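Local coordinates for hypothetical protein TM1631 (Thermotoga maritima, PDB 1VPQ) that is of unknown function but belongs to the DUF72 family, with parallel strands and surrounding helices of the TIM-barrel type, at residues Val83-Ser88 with Glu102-Phe107; Lys121-Gln126 with Glu146-Glu151; Pro63-Phe68 with Arg109-Leu114; Leu93-Lys98 with Pro128-Phe133. One frame throughout, in Å; residues are numbered along the deposited sequence.

Contact 1 of 4, residues Val83-Ser88 with Glu102-Phe107; sequences VKTPGS and EDMENF. With SO4 (sulfate ion), chain B.
P86 lies on the ring of F107, and around this pair the end of strand 80-84 meets helix 101-116. The proline CD stands over one face in a CH-pi contact, 4.0 Å from the ring centroid and displaced toward the rim, where F107 CD1 is its nearest atom. Proline suits the spot because its rigid ring offers polarised C-H groups to an aromatic face. With CG anti to its backbone N (chi1 166°), F107 reaches from the helix toward the strand, where V83 CG1 lies at the ring edge, 4.5 Å from F107 CE1. The backbone oxygen of K84 lies 3.8 Å from the same CE1. M104, its chain curled, lies beside the proline: its CE touches T85 CG2 at 3.9 Å and its SD faces P86 CD. V83, T85, M104 and F107 form the tight, buried part. The looser side, partly open to solvent, is polar. There S88 OG gives a short hydrogen bond of 2.6 Å to D103 OD2, met from above the carboxylate plane, 45° out of it. P86 itself holds the N-cap position of helix 87-91. K84 points away from the helix, and its extended chain carries NZ to 2.7 Å from O4 of a sulfate, probably from the crystallisation liquor. K84 NZ is also hydrogen-bonded to Q126 OE1, and Y220, R203 and R157 bond the same sulfate, consistent with an anion site. Strand 80-84 covered by the following helix 101-116 is a beta-alpha step, as in TIM-type barrels.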
# COMPACT_ATOMS: atom_id res chain seq x y z
N VAL A 83 -6.47 0.43 -2.43
CA VAL A 83 -6.30 1.15 -3.70
C VAL A 83 -5.57 2.47 -3.49
O VAL A 83 -5.85 3.19 -2.53
CB VAL A 83 -7.66 1.45 -4.39
CG1 VAL A 83 -7.46 1.80 -5.86
CG2 VAL A 83 -8.57 0.27 -4.30
N LYS A 84 -4.66 2.79 -4.40
CA LYS A 84 -4.01 4.10 -4.41
C LYS A 84 -4.95 5.16 -5.00
O LYS A 84 -5.63 4.91 -6.00
CB LYS A 84 -2.70 4.07 -5.21
CG LYS A 84 -1.52 3.54 -4.43
CD LYS A 84 -0.22 3.87 -5.15
CE LYS A 84 1.00 3.60 -4.27
NZ LYS A 84 2.27 4.06 -4.92
N THR A 85 -4.97 6.34 -4.38
CA THR A 85 -5.67 7.51 -4.92
C THR A 85 -5.05 7.86 -6.27
O THR A 85 -3.93 7.42 -6.57
CB THR A 85 -5.54 8.78 -4.02
OG1 THR A 85 -4.17 9.18 -3.95
CG2 THR A 85 -6.09 8.54 -2.62
N PRO A 86 -5.75 8.68 -7.09
CA PRO A 86 -5.13 9.11 -8.34
C PRO A 86 -3.82 9.85 -8.09
O PRO A 86 -3.62 10.40 -7.00
CB PRO A 86 -6.18 10.04 -8.97
CG PRO A 86 -7.47 9.67 -8.30
CD PRO A 86 -7.10 9.24 -6.92
N GLY A 87 -2.94 9.83 -9.08
CA GLY A 87 -1.62 10.46 -8.99
C GLY A 87 -1.64 11.97 -8.81
O GLY A 87 -0.75 12.53 -8.20
N SER A 88 -2.66 12.62 -9.36
CA SER A 88 -2.85 14.07 -9.18
C SER A 88 -2.98 14.46 -7.70
O SER A 88 -2.44 15.48 -7.25
CB SER A 88 -4.13 14.51 -9.89
OG SER A 88 -5.26 13.85 -9.35
N GLU A 102 -12.71 17.68 -6.65
CA GLU A 102 -13.27 17.16 -7.90
C GLU A 102 -12.64 15.81 -8.26
O GLU A 102 -13.36 14.85 -8.58
CB GLU A 102 -13.15 18.15 -9.05
CG GLU A 102 -13.63 19.60 -8.76
CD GLU A 102 -15.06 19.72 -8.22
OE1 GLU A 102 -16.03 19.57 -9.00
OE2 GLU A 102 -15.22 20.00 -7.00
N ASP A 103 -11.32 15.72 -8.18
CA ASP A 103 -10.59 14.46 -8.46
C ASP A 103 -11.01 13.27 -7.58
O ASP A 103 -11.13 12.15 -8.07
CB ASP A 103 -9.07 14.68 -8.37
CG ASP A 103 -8.47 15.29 -9.63
OD1 ASP A 103 -9.20 15.49 -10.62
OD2 ASP A 103 -7.25 15.57 -9.65
N MET A 104 -11.21 13.52 -6.29
CA MET A 104 -11.57 12.46 -5.34
C MET A 104 -13.04 12.04 -5.43
O MET A 104 -13.36 10.88 -5.22
CB MET A 104 -11.23 12.86 -3.91
CG MET A 104 -9.73 12.91 -3.63
SD MET A 104 -8.90 11.34 -3.94
CE MET A 104 -9.59 10.31 -2.64
N GLU A 105 -13.93 12.99 -5.74
CA GLU A 105 -15.35 12.70 -5.98
C GLU A 105 -15.51 11.84 -7.23
O GLU A 105 -16.30 10.90 -7.25
CB GLU A 105 -16.16 13.99 -6.13
CG GLU A 105 -16.39 14.72 -4.81
CD GLU A 105 -17.23 15.98 -4.95
OE1 GLU A 105 -17.08 16.71 -5.97
OE2 GLU A 105 -18.05 16.24 -4.04
N ASN A 106 -14.77 12.21 -8.27
CA ASN A 106 -14.71 11.44 -9.51
C ASN A 106 -14.22 10.02 -9.25
O ASN A 106 -14.84 9.04 -9.68
CB ASN A 106 -13.76 12.15 -10.48
CG ASN A 106 -13.82 11.58 -11.87
OD1 ASN A 106 -12.84 10.99 -12.35
ND2 ASN A 106 -14.96 11.75 -12.54
N PHE A 107 -13.11 9.94 -8.53
CA PHE A 107 -12.49 8.68 -8.10
C PHE A 107 -13.42 7.84 -7.23
O PHE A 107 -13.46 6.62 -7.37
CB PHE A 107 -11.20 8.99 -7.34
CG PHE A 107 -10.63 7.83 -6.57
CD1 PHE A 107 -9.85 6.87 -7.21
CD2 PHE A 107 -10.83 7.72 -5.19
CE1 PHE A 107 -9.30 5.82 -6.49
CE2 PHE A 107 -10.29 6.68 -4.47
CZ PHE A 107 -9.52 5.72 -5.11
S SO4 B . 5.66 3.42 -3.72
O1 SO4 B . 5.56 4.13 -2.45
O2 SO4 B . 5.89 4.36 -4.81
O3 SO4 B . 6.77 2.48 -3.64
O4 SO4 B . 4.40 2.73 -3.98

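Contact 2 of 4, residues Lys121-Gln126 with Glu146-Glu151; sequences KMTLAQ and ESYPYE
The ring of Y148 meets T123 through its hydroxyl end, while the carbonyl oxygen of E151 lies in plane at the ring's edge; next to it, the ring of Y150 has P149 CG over the centre of one face and Y148 CE1 at its edge. The contact belongs to the beta-alpha-beta unit formed by strand 120-126, helix 135-147 and strand 152-155, at the turn leading from the helix into the second strand. T123 OG1 and Y148 OH are hydrogen-bonded at 2.8 Å, a pairing for which two hydroxyls suit because either could donate. A chi1 of -170° sends the Y148 ring toward the strand, and M104, T108 and I111 of helix 101-116 pack against it. A phenylalanine here would remove the phenolic oxygen and would probably leave the buried T123 hydroxyl without its mate across the contact. T123 N gives a backbone hydrogen bond of 3.0 Å to E151 O. M122 crosses E151, placing its SD 3.8 Å from E151 C; its chain folds back about the CB-CG and CG-SD bonds (chi2 80°, chi3 56°), which brings M122 CE to 3.9 Å from E151 OE1.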
# COMPACT_ATOMS: atom_id res chain seq x y z
N LYS A 121 -11.05 -2.28 1.41
CA LYS A 121 -10.75 -2.14 2.83
C LYS A 121 -10.15 -0.78 3.20
O LYS A 121 -10.34 -0.31 4.33
CB LYS A 121 -9.77 -3.25 3.27
CG LYS A 121 -10.36 -4.66 3.29
CD LYS A 121 -11.29 -4.88 4.46
CE LYS A 121 -11.30 -6.34 4.90
NZ LYS A 121 -12.32 -6.59 5.95
N MET A 122 -9.44 -0.16 2.26
CA MET A 122 -8.69 1.07 2.54
C MET A 122 -8.22 1.75 1.25
O MET A 122 -7.90 1.08 0.27
CB MET A 122 -7.47 0.74 3.41
CG MET A 122 -6.66 1.93 3.94
SD MET A 122 -7.35 2.76 5.37
CE MET A 122 -7.52 1.46 6.59
N THR A 123 -8.20 3.08 1.28
CA THR A 123 -7.62 3.88 0.19
C THR A 123 -6.30 4.48 0.65
O THR A 123 -6.19 4.98 1.76
CB THR A 123 -8.59 4.97 -0.30
OG1 THR A 123 -9.74 4.34 -0.88
CG2 THR A 123 -7.95 5.86 -1.37
N LEU A 124 -5.29 4.41 -0.21
CA LEU A 124 -3.93 4.83 0.14
C LEU A 124 -3.54 6.10 -0.59
O LEU A 124 -3.60 6.16 -1.83
CB LEU A 124 -2.93 3.73 -0.19
CG LEU A 124 -1.45 4.05 0.04
CD1 LEU A 124 -1.12 4.16 1.53
CD2 LEU A 124 -0.56 3.00 -0.62
N ALA A 125 -3.12 7.10 0.18
CA ALA A 125 -2.51 8.30 -0.37
C ALA A 125 -1.04 8.31 -0.01
O ALA A 125 -0.67 8.61 1.13
CB ALA A 125 -3.21 9.55 0.17
N GLN A 126 -0.19 7.95 -0.98
CA GLN A 126 1.26 7.90 -0.78
C GLN A 126 1.92 9.09 -1.47
O GLN A 126 1.83 9.25 -2.69
CB GLN A 126 1.83 6.57 -1.28
CG GLN A 126 3.36 6.49 -1.39
CD GLN A 126 3.88 6.83 -2.79
OE1 GLN A 126 3.47 6.22 -3.78
NE2 GLN A 126 4.77 7.82 -2.87
N GLU A 146 -11.58 16.00 3.85
CA GLU A 146 -12.96 16.41 3.57
C GLU A 146 -13.48 16.09 2.15
O GLU A 146 -14.69 16.07 1.94
CB GLU A 146 -13.18 17.88 3.95
CG GLU A 146 -12.36 18.91 3.19
CD GLU A 146 -12.34 20.27 3.89
OE1 GLU A 146 -12.36 20.31 5.14
OE2 GLU A 146 -12.30 21.30 3.20
N SER A 147 -12.59 15.79 1.20
CA SER A 147 -13.01 15.36 -0.14
C SER A 147 -13.41 13.88 -0.22
O SER A 147 -14.08 13.48 -1.17
CB SER A 147 -11.88 15.60 -1.16
OG SER A 147 -10.87 14.62 -1.08
N TYR A 148 -13.00 13.09 0.77
CA TYR A 148 -13.16 11.64 0.72
C TYR A 148 -13.60 11.08 2.07
O TYR A 148 -12.79 11.02 2.99
CB TYR A 148 -11.82 10.99 0.33
CG TYR A 148 -11.95 9.52 0.01
CD1 TYR A 148 -12.58 9.09 -1.15
CD2 TYR A 148 -11.44 8.55 0.87
CE1 TYR A 148 -12.70 7.74 -1.45
CE2 TYR A 148 -11.56 7.20 0.58
CZ TYR A 148 -12.18 6.81 -0.58
OH TYR A 148 -12.29 5.48 -0.85
N PRO A 149 -14.88 10.65 2.19
CA PRO A 149 -15.45 10.21 3.48
C PRO A 149 -15.28 8.73 3.86
O PRO A 149 -15.97 8.27 4.77
CB PRO A 149 -16.94 10.50 3.29
CG PRO A 149 -17.17 10.18 1.85
CD PRO A 149 -15.89 10.57 1.12
N TYR A 150 -14.40 7.99 3.19
CA TYR A 150 -14.23 6.57 3.47
C TYR A 150 -12.85 6.30 4.04
O TYR A 150 -12.04 7.21 4.14
CB TYR A 150 -14.49 5.74 2.22
CG TYR A 150 -15.84 6.01 1.63
CD1 TYR A 150 -16.99 5.76 2.36
CD2 TYR A 150 -15.98 6.53 0.35
CE1 TYR A 150 -18.24 6.02 1.85
CE2 TYR A 150 -17.24 6.79 -0.18
CZ TYR A 150 -18.36 6.53 0.58
OH TYR A 150 -19.61 6.78 0.07
N GLU A 151 -12.60 5.05 4.41
CA GLU A 151 -11.35 4.69 5.08
C GLU A 151 -10.13 5.17 4.28
O GLU A 151 -9.93 4.75 3.15
CB GLU A 151 -11.28 3.18 5.32
CG GLU A 151 -12.14 2.68 6.49
CD GLU A 151 -11.57 3.03 7.86
OE1 GLU A 151 -10.47 3.62 7.93
OE2 GLU A 151 -12.24 2.72 8.88

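Contact 3 of 4, residues Pro63-Phe68 with Arg109-Leu114; sequences PSWRSF and RQIEPL
W65 CA and Q110 CA stay 8.9 Å apart, and the indole of W65 bridges the gap from the first turn of helix 65-72 to a kinked part of helix 101-116. The kink falls at P113, whose nitrogen carries no hydrogen to give to the turn before; L114 N also misses that turn and makes a weak bond to I111 O instead. The carbonyl of Q110, which a regular helix would pair with L114 N, comes instead close to the indole, with Q110 O only 3.0 Å from W65 CZ2. W65 is a knob in a hole lined by Q110, I111, P113 and L114, a place where a long flat side chain can touch all four residues. A chi1 of 169° swings the indole away from the backbone N and directs its six-membered ring at the other helix. L114 comes from the opposite direction, and its CD1 packs tightly at 3.4 Å from W65 CH2. I111 crosses the indole at about a right angle, with CG2 3.9 Å from CH2 of W65. P113 CG approaches the indole edge, 4.3 Å from W65 CZ2. The same L114 CD1 also reaches the edge of F68, a more distant touch. S64 caps the start of the tryptophan's helix, its OG accepting from S67 N. Towards the sheet, F57 meets W65 edge-to-face, F81 of strand 80-84 does the same to F68, and I111 packs on L120 and T123 of strand 120-126, placing the two outer helices side by side against the barrel.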
# COMPACT_ATOMS: atom_id res chain seq x y z
N PRO A 63 -3.77 -5.03 -13.68
CA PRO A 63 -4.84 -5.11 -14.68
C PRO A 63 -5.51 -3.75 -14.89
O PRO A 63 -5.38 -2.87 -14.03
CB PRO A 63 -5.82 -6.09 -14.05
CG PRO A 63 -5.69 -5.84 -12.57
CD PRO A 63 -4.28 -5.35 -12.33
N SER A 64 -6.21 -3.58 -16.01
CA SER A 64 -7.02 -2.38 -16.21
C SER A 64 -8.17 -2.40 -15.20
O SER A 64 -8.46 -3.43 -14.60
CB SER A 64 -7.56 -2.29 -17.63
OG SER A 64 -8.54 -3.28 -17.88
N TRP A 65 -8.80 -1.25 -14.99
CA TRP A 65 -9.93 -1.17 -14.05
C TRP A 65 -11.08 -2.04 -14.54
O TRP A 65 -11.64 -2.82 -13.77
CB TRP A 65 -10.38 0.29 -13.87
CG TRP A 65 -11.68 0.43 -13.14
CD1 TRP A 65 -12.88 0.79 -13.67
CD2 TRP A 65 -11.91 0.20 -11.74
NE1 TRP A 65 -13.84 0.81 -12.69
CE2 TRP A 65 -13.28 0.45 -11.50
CE3 TRP A 65 -11.09 -0.19 -10.67
CZ2 TRP A 65 -13.85 0.32 -10.23
CZ3 TRP A 65 -11.66 -0.31 -9.40
CH2 TRP A 65 -13.03 -0.05 -9.20
N ARG A 66 -11.41 -1.93 -15.83
CA ARG A 66 -12.48 -2.72 -16.44
C ARG A 66 -12.23 -4.22 -16.28
O ARG A 66 -13.08 -4.94 -15.78
CB ARG A 66 -12.60 -2.38 -17.93
N SER A 67 -11.04 -4.66 -16.69
CA SER A 67 -10.67 -6.07 -16.62
C SER A 67 -10.59 -6.60 -15.20
O SER A 67 -10.74 -7.79 -14.97
CB SER A 67 -9.33 -6.32 -17.33
OG SER A 67 -9.46 -6.14 -18.73
N PHE A 68 -10.35 -5.71 -14.24
CA PHE A 68 -10.37 -6.09 -12.83
C PHE A 68 -11.80 -6.31 -12.32
O PHE A 68 -12.08 -7.31 -11.67
CB PHE A 68 -9.68 -5.03 -11.97
CG PHE A 68 -9.55 -5.43 -10.52
CD1 PHE A 68 -8.63 -6.40 -10.14
CD2 PHE A 68 -10.37 -4.86 -9.55
CE1 PHE A 68 -8.52 -6.78 -8.81
CE2 PHE A 68 -10.26 -5.23 -8.22
CZ PHE A 68 -9.33 -6.19 -7.84
N ARG A 109 -16.64 7.72 -7.30
CA ARG A 109 -17.60 7.12 -8.23
C ARG A 109 -17.03 5.84 -8.85
O ARG A 109 -17.70 4.81 -8.84
CB ARG A 109 -17.98 8.13 -9.33
N GLN A 110 -15.80 5.90 -9.36
CA GLN A 110 -15.17 4.71 -9.95
C GLN A 110 -15.25 3.55 -8.97
O GLN A 110 -15.76 2.49 -9.31
CB GLN A 110 -13.69 4.91 -10.31
CG GLN A 110 -13.27 6.27 -10.83
CD GLN A 110 -14.01 6.68 -12.07
OE1 GLN A 110 -14.06 5.94 -13.04
NE2 GLN A 110 -14.59 7.88 -12.04
N ILE A 111 -14.76 3.77 -7.75
CA ILE A 111 -14.62 2.69 -6.76
C ILE A 111 -15.82 2.53 -5.82
O ILE A 111 -15.77 1.72 -4.90
CB ILE A 111 -13.34 2.88 -5.90
CG1 ILE A 111 -13.46 4.12 -5.01
CG2 ILE A 111 -12.11 2.94 -6.80
CD1 ILE A 111 -12.46 4.15 -3.90
N GLU A 112 -16.88 3.32 -6.04
CA GLU A 112 -18.14 3.20 -5.28
C GLU A 112 -18.72 1.77 -5.30
O GLU A 112 -19.15 1.27 -4.25
CB GLU A 112 -19.19 4.20 -5.77
CG GLU A 112 -20.51 4.20 -4.98
CD GLU A 112 -20.35 4.53 -3.50
OE1 GLU A 112 -19.40 5.26 -3.14
OE2 GLU A 112 -21.19 4.07 -2.69
N PRO A 113 -18.74 1.12 -6.48
CA PRO A 113 -19.09 -0.30 -6.58
C PRO A 113 -18.53 -1.16 -5.45
O PRO A 113 -19.28 -1.82 -4.72
CB PRO A 113 -18.42 -0.73 -7.91
CG PRO A 113 -17.78 0.50 -8.49
CD PRO A 113 -18.47 1.66 -7.82
N LEU A 114 -17.21 -1.12 -5.31
CA LEU A 114 -16.50 -2.15 -4.57
C LEU A 114 -16.49 -1.90 -3.08
O LEU A 114 -16.29 -2.82 -2.30
CB LEU A 114 -15.09 -2.30 -5.15
CG LEU A 114 -15.17 -2.53 -6.67
CD1 LEU A 114 -13.81 -2.73 -7.31
CD2 LEU A 114 -16.08 -3.72 -7.00

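Contact 4 of 4, residues Leu93-Lys98 with Pro128-Phe133; sequences LWKEGK and PFSFKF. With SO4 (sulfate ion), chain C.
W94 and F131 join two loops at the C-terminal side of the TIM-type barrel, one following strand 80-84 through a short, weakly bonded helical turn at 93-96 and the other leaving strand 120-126. The second loop folds into a type I beta turn from P128 to F131. Its last residue turns a ring edge onto the indole: the stack is T-shaped, with F131 CD1 above the face of W94, the centroids of the F131 ring and the five-membered ring 4.7 Å apart and the planes at 69°. W94 CG sits between the backbone N and the carbonyl carbon (chi1 61°), which turns the indole toward the 128-133 loop. K95 CG lies against the opposite face, nearer its edge than its middle. S130 OG sits in plane at the indole edge, and P128 CG approaches that edge 4.3 Å from W94 CZ2. Tryptophan suits the place because both broad faces are used while NE1 still bonds to T90 O. With an alanine here, the edge of F131 would probably lose the surface it rests on and T90 O its indole donor. F129 N lies against O3 of a sulfate, probably from the crystallisation liquor, that R157 NE also bonds; the modelled F129 bond is doubtfully short. On the solvent side, K95 NZ bonds to H91 O and, weakly, to a water that lies 2.7 Å from S130 OG.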
# COMPACT_ATOMS: atom_id res chain seq x y z
N LEU A 93 -1.50 18.24 -7.34
CA LEU A 93 -2.37 19.36 -6.96
C LEU A 93 -1.82 20.20 -5.82
O LEU A 93 -1.99 21.41 -5.80
CB LEU A 93 -3.77 18.85 -6.58
CG LEU A 93 -4.60 18.21 -7.69
CD1 LEU A 93 -5.83 17.56 -7.09
CD2 LEU A 93 -4.99 19.22 -8.77
N TRP A 94 -1.18 19.56 -4.85
CA TRP A 94 -0.61 20.28 -3.71
C TRP A 94 0.53 21.22 -4.11
O TRP A 94 0.78 22.22 -3.44
CB TRP A 94 -0.16 19.29 -2.62
CG TRP A 94 0.89 18.35 -3.05
CD1 TRP A 94 0.71 17.08 -3.53
CD2 TRP A 94 2.31 18.58 -3.06
NE1 TRP A 94 1.93 16.51 -3.83
CE2 TRP A 94 2.92 17.41 -3.55
CE3 TRP A 94 3.11 19.66 -2.69
CZ2 TRP A 94 4.30 17.30 -3.69
CZ3 TRP A 94 4.48 19.54 -2.82
CH2 TRP A 94 5.06 18.37 -3.32
N LYS A 95 1.24 20.87 -5.20
CA LYS A 95 2.27 21.73 -5.78
C LYS A 95 1.66 22.95 -6.45
O LYS A 95 2.31 23.99 -6.56
CB LYS A 95 3.10 20.97 -6.84
CG LYS A 95 3.88 19.75 -6.37
CD LYS A 95 4.84 19.29 -7.48
CE LYS A 95 5.69 18.09 -7.09
NZ LYS A 95 5.19 16.82 -7.67
N GLU A 96 0.41 22.82 -6.89
CA GLU A 96 -0.28 23.86 -7.66
C GLU A 96 -1.31 24.65 -6.84
O GLU A 96 -1.95 25.56 -7.37
CB GLU A 96 -0.98 23.22 -8.86
CG GLU A 96 -0.07 22.28 -9.63
CD GLU A 96 -0.74 21.63 -10.81
OE1 GLU A 96 -1.95 21.31 -10.72
OE2 GLU A 96 -0.05 21.43 -11.83
N GLY A 97 -1.46 24.31 -5.56
CA GLY A 97 -2.41 24.98 -4.67
C GLY A 97 -3.86 24.72 -5.04
O GLY A 97 -4.71 25.61 -4.95
N LYS A 98 -4.15 23.48 -5.43
CA LYS A 98 -5.47 23.10 -5.92
C LYS A 98 -6.17 22.14 -4.96
O LYS A 98 -5.51 21.43 -4.20
CB LYS A 98 -5.38 22.51 -7.32
CG LYS A 98 -5.28 23.57 -8.42
CD LYS A 98 -4.84 22.96 -9.75
CE LYS A 98 -5.36 23.75 -10.94
NZ LYS A 98 -5.20 25.23 -10.79
N PRO A 128 5.17 11.74 -2.47
CA PRO A 128 6.56 11.61 -2.86
C PRO A 128 7.53 12.33 -1.92
O PRO A 128 7.12 12.98 -0.93
CB PRO A 128 6.59 12.23 -4.26
CG PRO A 128 5.49 13.23 -4.25
CD PRO A 128 4.44 12.72 -3.30
N PHE A 129 8.82 12.18 -2.22
CA PHE A 129 9.92 12.78 -1.45
C PHE A 129 9.79 14.30 -1.38
O PHE A 129 10.06 14.90 -0.34
CB PHE A 129 11.25 12.41 -2.10
CG PHE A 129 12.46 12.76 -1.28
CD1 PHE A 129 12.76 12.03 -0.14
CD2 PHE A 129 13.29 13.80 -1.65
CE1 PHE A 129 13.87 12.35 0.62
CE2 PHE A 129 14.41 14.12 -0.89
CZ PHE A 129 14.70 13.40 0.24
N SER A 130 9.36 14.89 -2.49
CA SER A 130 9.16 16.35 -2.62
C SER A 130 8.05 16.93 -1.75
O SER A 130 8.01 18.13 -1.53
CB SER A 130 8.87 16.70 -4.07
OG SER A 130 7.71 16.02 -4.50
N PHE A 131 7.12 16.10 -1.29
CA PHE A 131 6.09 16.53 -0.35
C PHE A 131 6.72 16.66 1.03
O PHE A 131 7.15 15.66 1.61
CB PHE A 131 4.96 15.50 -0.32
CG PHE A 131 3.72 15.94 0.43
CD1 PHE A 131 2.96 17.01 -0.02
CD2 PHE A 131 3.27 15.24 1.53
CE1 PHE A 131 1.80 17.40 0.63
CE2 PHE A 131 2.10 15.62 2.19
CZ PHE A 131 1.37 16.71 1.73
N LYS A 132 6.79 17.88 1.54
CA LYS A 132 7.44 18.19 2.82
C LYS A 132 6.46 18.75 3.84
O LYS A 132 5.44 19.34 3.49
CB LYS A 132 8.57 19.21 2.63
CG LYS A 132 9.66 18.81 1.65
CD LYS A 132 10.54 20.02 1.33
CE LYS A 132 11.84 19.62 0.63
NZ LYS A 132 11.66 18.49 -0.35
N PHE A 133 6.81 18.59 5.11
CA PHE A 133 6.02 19.14 6.20
C PHE A 133 6.01 20.67 6.12
O PHE A 133 7.07 21.31 6.21
CB PHE A 133 6.55 18.71 7.56
CG PHE A 133 5.75 19.23 8.71
CD1 PHE A 133 5.97 20.51 9.20
CD2 PHE A 133 4.75 18.47 9.28
CE1 PHE A 133 5.22 21.01 10.25
CE2 PHE A 133 4.00 18.96 10.33
CZ PHE A 133 4.24 20.24 10.82
S SO4 C . 9.72 9.33 -4.77
O1 SO4 C . 8.54 8.75 -5.40
O2 SO4 C . 10.56 9.98 -5.76
O3 SO4 C . 9.31 10.34 -3.80
O4 SO4 C . 10.49 8.30 -4.09
O HOH W 1 8.30 15.44 -7.08

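In the fold
From the N terminus, contact 3 opens first at 63-68 and closes at 109-114, bringing together two helices on the outside of the sheet. Contact 1 (83-88 with 102-107) lies entirely within that span and brings strand 80-84 to the same helix 101-116. Contact 4 opens at 93-98, inside contact 1, but closes only at 128-133, so it crosses contacts 1 and 3 and ties two loops together. Contact 2 (121-126 with 146-151) begins after contacts 1 and 3 have closed, crosses contact 4, and completes a beta-alpha-beta unit. Contacts 1 and 2 meet directly through neighbouring strands 80-84 and 120-126.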